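Multicopper oxidase (Arthrobacter sp. FB24, PDB 3GDC) probably oxidises laccase-type phenolic substrates, passing their electrons through bound copper ions to dioxygen, which is reduced to water. Local coordinates at residues F46-G51 / N170-D175; E181-N186 / E214-N219. All coordinates share one frame; numbering follows the deposited sequence.

How the contacts relate
Contact 1 (46-51 with 170-175) and contact 2 (181-186 with 214-219) lie with centres 11 Å apart on the same side of the chain's centre. They come in series along the chain, the first closing before the second opens. Strands 163-172 and 182-185 are antiparallel neighbours in one six-stranded sheet, and the segment joining them wraps the calcium ion, which takes ligands from both contacts. Contact 1 carries this hairpin to residues 46-51, at the end of strand 33-49 in the first multicopper oxidase region, whereas contact 2 carries it to the loop leading into strand 218-223, a water extending the link to Asn-219. The hairpin thus meets both the first region and the approach to a second sheet.

Contact 1. Residues F46-G51 / N170-D175; sequences FEIAPG and NGYNTD. With CA (calcium ion), chain H.
Ile-48 lies across the side chain of Tyr-172 with two separate methyls. CG2 sits over one face of the ring, 4.0 Å from its centroid and 14° off the normal, which meets the geometry of a CH-pi contact. The other branch reaches the root of the same side chain, where Ile-48 CD1 packs 3.6 Å from Tyr-172 CB. Ile-48 CD1 also approaches Thr-174 CG2 at 3.9 Å. This division depends on the Ile-48 rotamer: CG1 stands between the backbone N and the carbonyl carbon (chi1 52°), leaving CG2 anti to that carbon and above the ring. The contact joins the end of strand 33-49, in the first multicopper oxidase region, to that of strand 163-172, in the second, where the chain enters the calcium-binding loop. At the far end, Tyr-172 OH is hydrogen-bonded to the carbonyl oxygen of Gly-187. A leucine in place of Tyr-172 would probably leave the Gly-187 carbonyl without this partner and Ile-48 CG2 without a flat surface to lie on. Beyond it, Asn-173 OD1 binds calcium at 2.4 Å and Asp-175 OD1 at 2.5 Å. Apolar contact thus packs the Tyr-172 side chain, while Gly-187 holds its hydroxyl and calcium the chain beyond.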
loop_
_atom_site.group_PDB
_atom_site.type_symbol
_atom_site.label_atom_id
_atom_site.label_comp_id
_atom_site.label_asym_id
_atom_site.label_seq_id
_atom_site.Cartn_x
_atom_site.Cartn_y
_atom_site.Cartn_z
ATOM N N PHE A 46 -12.918 -13.610 25.720
ATOM C CA PHE A 46 -11.983 -12.555 26.088
ATOM C C PHE A 46 -12.759 -11.255 26.267
ATOM O O PHE A 46 -13.570 -10.898 25.417
ATOM C CB PHE A 46 -10.933 -12.359 24.993
ATOM C CG PHE A 46 -10.106 -13.591 24.706
ATOM C CD1 PHE A 46 -8.974 -13.875 25.466
ATOM C CD2 PHE A 46 -10.447 -14.449 23.663
ATOM C CE1 PHE A 46 -8.184 -15.016 25.198
ATOM C CE2 PHE A 46 -9.679 -15.594 23.388
ATOM C CZ PHE A 46 -8.540 -15.870 24.147
ATOM N N GLU A 47 -12.515 -10.555 27.372
ATOM C CA GLU A 47 -13.108 -9.235 27.551
ATOM C C GLU A 47 -12.195 -8.179 26.942
ATOM O O GLU A 47 -11.239 -7.740 27.574
ATOM C CB GLU A 47 -13.389 -8.945 29.033
ATOM C CG GLU A 47 -14.137 -7.624 29.224
ATOM C CD GLU A 47 -14.760 -7.467 30.602
ATOM O OE1 GLU A 47 -14.547 -8.322 31.485
ATOM O OE2 GLU A 47 -15.479 -6.468 30.794
ATOM N N ILE A 48 -12.495 -7.777 25.704
ATOM C CA ILE A 48 -11.604 -6.891 24.948
ATOM C C ILE A 48 -11.825 -5.400 25.220
ATOM O O ILE A 48 -10.906 -4.580 25.075
ATOM C CB ILE A 48 -11.658 -7.185 23.426
ATOM C CG1 ILE A 48 -13.106 -7.182 22.920
ATOM C CG2 ILE A 48 -10.972 -8.537 23.136
ATOM C CD1 ILE A 48 -13.268 -6.903 21.432
ATOM N N ALA A 49 -13.054 -5.066 25.601
ATOM C CA ALA A 49 -13.441 -3.723 26.003
ATOM C C ALA A 49 -14.370 -3.895 27.213
ATOM O O ALA A 49 -14.993 -4.954 27.355
ATOM C CB ALA A 49 -14.154 -3.017 24.860
ATOM N N PRO A 50 -14.448 -2.884 28.107
ATOM C CA PRO A 50 -15.302 -3.082 29.288
ATOM C C PRO A 50 -16.719 -3.537 28.928
ATOM O O PRO A 50 -17.456 -2.820 28.240
ATOM C CB PRO A 50 -15.313 -1.697 29.950
ATOM C CG PRO A 50 -14.003 -1.092 29.549
ATOM C CD PRO A 50 -13.802 -1.557 28.120
ATOM N N GLY A 51 -17.072 -4.740 29.376
ATOM C CA GLY A 51 -18.401 -5.308 29.146
ATOM C C GLY A 51 -18.610 -5.982 27.802
ATOM O O GLY A 51 -19.704 -6.484 27.518
ATOM N N ASN A 170 -4.428 -6.261 14.908
ATOM C CA ASN A 170 -5.642 -6.985 14.558
ATOM C C ASN A 170 -6.906 -6.137 14.699
ATOM O O ASN A 170 -6.840 -4.938 15.012
ATOM C CB ASN A 170 -5.782 -8.259 15.416
ATOM C CG ASN A 170 -6.060 -7.949 16.889
ATOM O OD1 ASN A 170 -6.174 -6.785 17.265
ATOM N ND2 ASN A 170 -6.179 -8.986 17.720
ATOM N N GLY A 171 -8.042 -6.784 14.462
ATOM C CA GLY A 171 -9.350 -6.154 14.588
ATOM C C GLY A 171 -10.310 -7.138 15.209
ATOM O O GLY A 171 -10.114 -8.358 15.128
ATOM N N TYR A 172 -11.358 -6.605 15.829
ATOM C CA TYR A 172 -12.387 -7.427 16.439
ATOM C C TYR A 172 -13.739 -7.077 15.857
ATOM O O TYR A 172 -14.188 -5.935 15.960
ATOM C CB TYR A 172 -12.413 -7.254 17.959
ATOM C CG TYR A 172 -11.166 -7.788 18.632
ATOM C CD1 TYR A 172 -10.945 -9.166 18.732
ATOM C CD2 TYR A 172 -10.199 -6.921 19.130
ATOM C CE1 TYR A 172 -9.796 -9.667 19.332
ATOM C CE2 TYR A 172 -9.039 -7.408 19.737
ATOM C CZ TYR A 172 -8.853 -8.792 19.829
ATOM O OH TYR A 172 -7.722 -9.304 20.403
ATOM N N ASN A 173 -14.339 -8.074 15.217
ATOM C CA ASN A 173 -15.681 -7.992 14.669
ATOM C C ASN A 173 -16.633 -8.585 15.703
ATOM O O ASN A 173 -16.759 -9.811 15.831
ATOM C CB ASN A 173 -15.739 -8.750 13.337
ATOM C CG ASN A 173 -17.106 -8.683 12.670
ATOM O OD1 ASN A 173 -18.063 -8.127 13.223
ATOM N ND2 ASN A 173 -17.200 -9.247 11.472
ATOM N N THR A 174 -17.279 -7.708 16.464
ATOM C CA THR A 174 -18.076 -8.138 17.610
ATOM C C THR A 174 -19.574 -8.308 17.308
ATOM O O THR A 174 -20.258 -9.044 18.015
ATOM C CB THR A 174 -17.900 -7.181 18.805
ATOM O OG1 THR A 174 -18.395 -5.888 18.448
ATOM C CG2 THR A 174 -16.422 -7.050 19.186
ATOM N N ASP A 175 -20.083 -7.639 16.276
ATOM C CA ASP A 175 -21.534 -7.612 16.037
ATOM C C ASP A 175 -21.964 -8.200 14.691
ATOM O O ASP A 175 -23.085 -7.965 14.233
ATOM C CB ASP A 175 -22.096 -6.184 16.219
ATOM C CG ASP A 175 -21.522 -5.171 15.218
ATOM O OD1 ASP A 175 -21.081 -5.560 14.109
ATOM O OD2 ASP A 175 -21.528 -3.959 15.545
HETATM CA CA CA H . -19.031 -5.946 12.800
#

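Contact 2. Residues E181-N186 / E214-N219; sequences EFYSVN and EYDPIN. With CA (calcium ion), chain H.
Beside the calcium site, strand 182-185 meets the chain leading into strand 218-223 through one side-chain bond: Tyr-183 OH donates to Asp-216 OD2 at 2.8 Å. The acceptor lies at the ring edge in the plane of the phenol, and Asp-216 OD2 also lies 3.4 Å from Tyr-183 CE1. OD2 is met on its syn side, but 33° out of the carboxylate plane. The two side chains cross at about a right angle. Tyr-183 can reach over because its CG is anti to the carbonyl carbon (chi1 -60°), and its ring also stacks with Phe-275, which Asp-216 touches as well. Where the strand begins, Glu-181 and Phe-182 both face Tyr-172, forming a classic beta bulge in the antiparallel pair with strand 163-172. Glu-181 then bends at chi2 and grips calcium with both oxygens, OE1 and OE2 each 2.5 Å from the metal, alongside Asn-173, Asp-175, Gly-176 and Asp-179. Further along, a water accepts from Asn-219 ND2 at 2.9 Å and donates a weak bond to the carbonyl oxygen of Ser-184. Strand 218-223 runs on directly to His-224, a copper ligand. In the loop before strand 218-223, Tyr-215 N donates to Glu-214 OE2 at 2.8 Å, while Glu-214 OE1 is hydrogen-bonded to Thr-273 OG1 of the second subunit.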
loop_
_atom_site.group_PDB
_atom_site.type_symbol
_atom_site.label_atom_id
_atom_site.label_comp_id
_atom_site.label_asym_id
_atom_site.label_seq_id
_atom_site.Cartn_x
_atom_site.Cartn_y
_atom_site.Cartn_z
ATOM N N GLU A 181 -15.268 -3.525 14.970
ATOM C CA GLU A 181 -15.746 -2.584 15.993
ATOM C C GLU A 181 -14.604 -2.082 16.872
ATOM O O GLU A 181 -14.655 -0.958 17.406
ATOM C CB GLU A 181 -16.835 -3.243 16.844
ATOM C CG GLU A 181 -18.209 -3.323 16.163
ATOM C CD GLU A 181 -18.228 -4.199 14.926
ATOM O OE1 GLU A 181 -17.961 -5.413 15.049
ATOM O OE2 GLU A 181 -18.535 -3.689 13.818
ATOM N N PHE A 182 -13.568 -2.914 17.019
ATOM C CA PHE A 182 -12.362 -2.528 17.754
ATOM C C PHE A 182 -11.088 -2.973 17.038
ATOM O O PHE A 182 -11.117 -3.849 16.165
ATOM C CB PHE A 182 -12.366 -3.104 19.173
ATOM C CG PHE A 182 -13.548 -2.664 19.997
ATOM C CD1 PHE A 182 -13.535 -1.431 20.643
ATOM C CD2 PHE A 182 -14.677 -3.463 20.088
ATOM C CE1 PHE A 182 -14.644 -1.006 21.390
ATOM C CE2 PHE A 182 -15.791 -3.044 20.833
ATOM C CZ PHE A 182 -15.762 -1.816 21.482
ATOM N N TYR A 183 -9.980 -2.356 17.427
ATOM C CA TYR A 183 -8.657 -2.633 16.841
ATOM C C TYR A 183 -7.644 -2.710 17.957
ATOM O O TYR A 183 -7.831 -2.114 19.017
ATOM C CB TYR A 183 -8.264 -1.533 15.851
ATOM C CG TYR A 183 -9.230 -1.395 14.692
ATOM C CD1 TYR A 183 -8.984 -2.028 13.481
ATOM C CD2 TYR A 183 -10.411 -0.642 14.817
ATOM C CE1 TYR A 183 -9.870 -1.912 12.405
ATOM C CE2 TYR A 183 -11.307 -0.527 13.758
ATOM C CZ TYR A 183 -11.032 -1.165 12.552
ATOM O OH TYR A 183 -11.903 -1.042 11.496
ATOM N N SER A 184 -6.570 -3.469 17.759
ATOM C CA SER A 184 -5.567 -3.548 18.808
ATOM C C SER A 184 -4.185 -3.814 18.241
ATOM O O SER A 184 -4.046 -4.177 17.076
ATOM C CB SER A 184 -5.939 -4.617 19.855
ATOM O OG SER A 184 -5.401 -5.900 19.547
ATOM N N VAL A 185 -3.177 -3.571 19.074
ATOM C CA VAL A 185 -1.884 -4.212 18.903
ATOM C C VAL A 185 -1.683 -5.182 20.066
ATOM O O VAL A 185 -1.790 -4.810 21.240
ATOM C CB VAL A 185 -0.711 -3.207 18.735
ATOM C CG1 VAL A 185 -0.781 -2.052 19.745
ATOM C CG2 VAL A 185 0.635 -3.932 18.849
ATOM N N ASN A 186 -1.428 -6.444 19.732
ATOM C CA ASN A 186 -1.221 -7.484 20.746
ATOM C C ASN A 186 -2.397 -7.869 21.642
ATOM O O ASN A 186 -2.209 -8.433 22.712
ATOM C CB ASN A 186 0.067 -7.206 21.549
ATOM C CG ASN A 186 1.305 -7.442 20.725
ATOM O OD1 ASN A 186 1.216 -7.945 19.600
ATOM N ND2 ASN A 186 2.470 -7.090 21.267
ATOM N N GLU A 214 -8.431 -8.309 9.510
ATOM C CA GLU A 214 -9.393 -8.798 8.542
ATOM C C GLU A 214 -10.386 -7.678 8.196
ATOM O O GLU A 214 -10.523 -6.697 8.954
ATOM C CB GLU A 214 -10.115 -10.036 9.105
ATOM C CG GLU A 214 -11.079 -10.729 8.136
ATOM C CD GLU A 214 -10.404 -11.078 6.817
ATOM O OE1 GLU A 214 -9.725 -12.126 6.777
ATOM O OE2 GLU A 214 -10.527 -10.286 5.845
ATOM N N TYR A 215 -11.033 -7.818 7.033
ATOM C CA TYR A 215 -12.121 -6.931 6.561
ATOM C C TYR A 215 -11.616 -5.609 5.963
ATOM O O TYR A 215 -11.903 -5.300 4.798
ATOM C CB TYR A 215 -13.203 -6.723 7.646
ATOM C CG TYR A 215 -13.766 -8.022 8.205
ATOM C CD1 TYR A 215 -14.551 -8.862 7.416
ATOM C CD2 TYR A 215 -13.514 -8.405 9.524
ATOM C CE1 TYR A 215 -15.054 -10.055 7.920
ATOM C CE2 TYR A 215 -14.014 -9.604 10.038
ATOM C CZ TYR A 215 -14.787 -10.417 9.232
ATOM O OH TYR A 215 -15.291 -11.600 9.731
ATOM N N ASP A 216 -10.865 -4.839 6.745
ATOM C CA ASP A 216 -10.239 -3.609 6.253
ATOM C C ASP A 216 -9.019 -3.950 5.391
ATOM O O ASP A 216 -8.189 -4.760 5.799
ATOM C CB ASP A 216 -9.822 -2.722 7.425
ATOM C CG ASP A 216 -11.009 -2.227 8.239
ATOM O OD1 ASP A 216 -11.779 -1.384 7.718
ATOM O OD2 ASP A 216 -11.159 -2.661 9.401
ATOM N N PRO A 217 -8.900 -3.334 4.199
ATOM C CA PRO A 217 -7.841 -3.760 3.273
ATOM C C PRO A 217 -6.404 -3.385 3.665
ATOM O O PRO A 217 -5.465 -4.029 3.201
ATOM C CB PRO A 217 -8.230 -3.077 1.953
ATOM C CG PRO A 217 -9.025 -1.875 2.368
ATOM C CD PRO A 217 -9.735 -2.250 3.638
ATOM N N ILE A 218 -6.222 -2.355 4.492
ATOM C CA ILE A 218 -4.864 -1.922 4.827
ATOM C C ILE A 218 -4.767 -1.391 6.253
ATOM O O ILE A 218 -5.716 -0.799 6.785
ATOM C CB ILE A 218 -4.296 -0.907 3.778
ATOM C CG1 ILE A 218 -2.773 -0.742 3.915
ATOM C CG2 ILE A 218 -5.016 0.444 3.863
ATOM C CD1 ILE A 218 -2.056 -0.365 2.618
ATOM N N ASN A 219 -3.619 -1.642 6.870
ATOM C CA ASN A 219 -3.333 -1.122 8.198
ATOM C C ASN A 219 -2.089 -0.257 8.093
ATOM O O ASN A 219 -1.375 -0.311 7.091
ATOM C CB ASN A 219 -3.143 -2.261 9.209
ATOM C CG ASN A 219 -3.568 -1.874 10.624
ATOM O OD1 ASN A 219 -3.583 -0.687 10.990
ATOM N ND2 ASN A 219 -3.921 -2.882 11.427
HETATM CA CA CA H . -19.031 -5.946 12.800
HETATM O O HOH W 1 -4.954 -3.003 14.110
#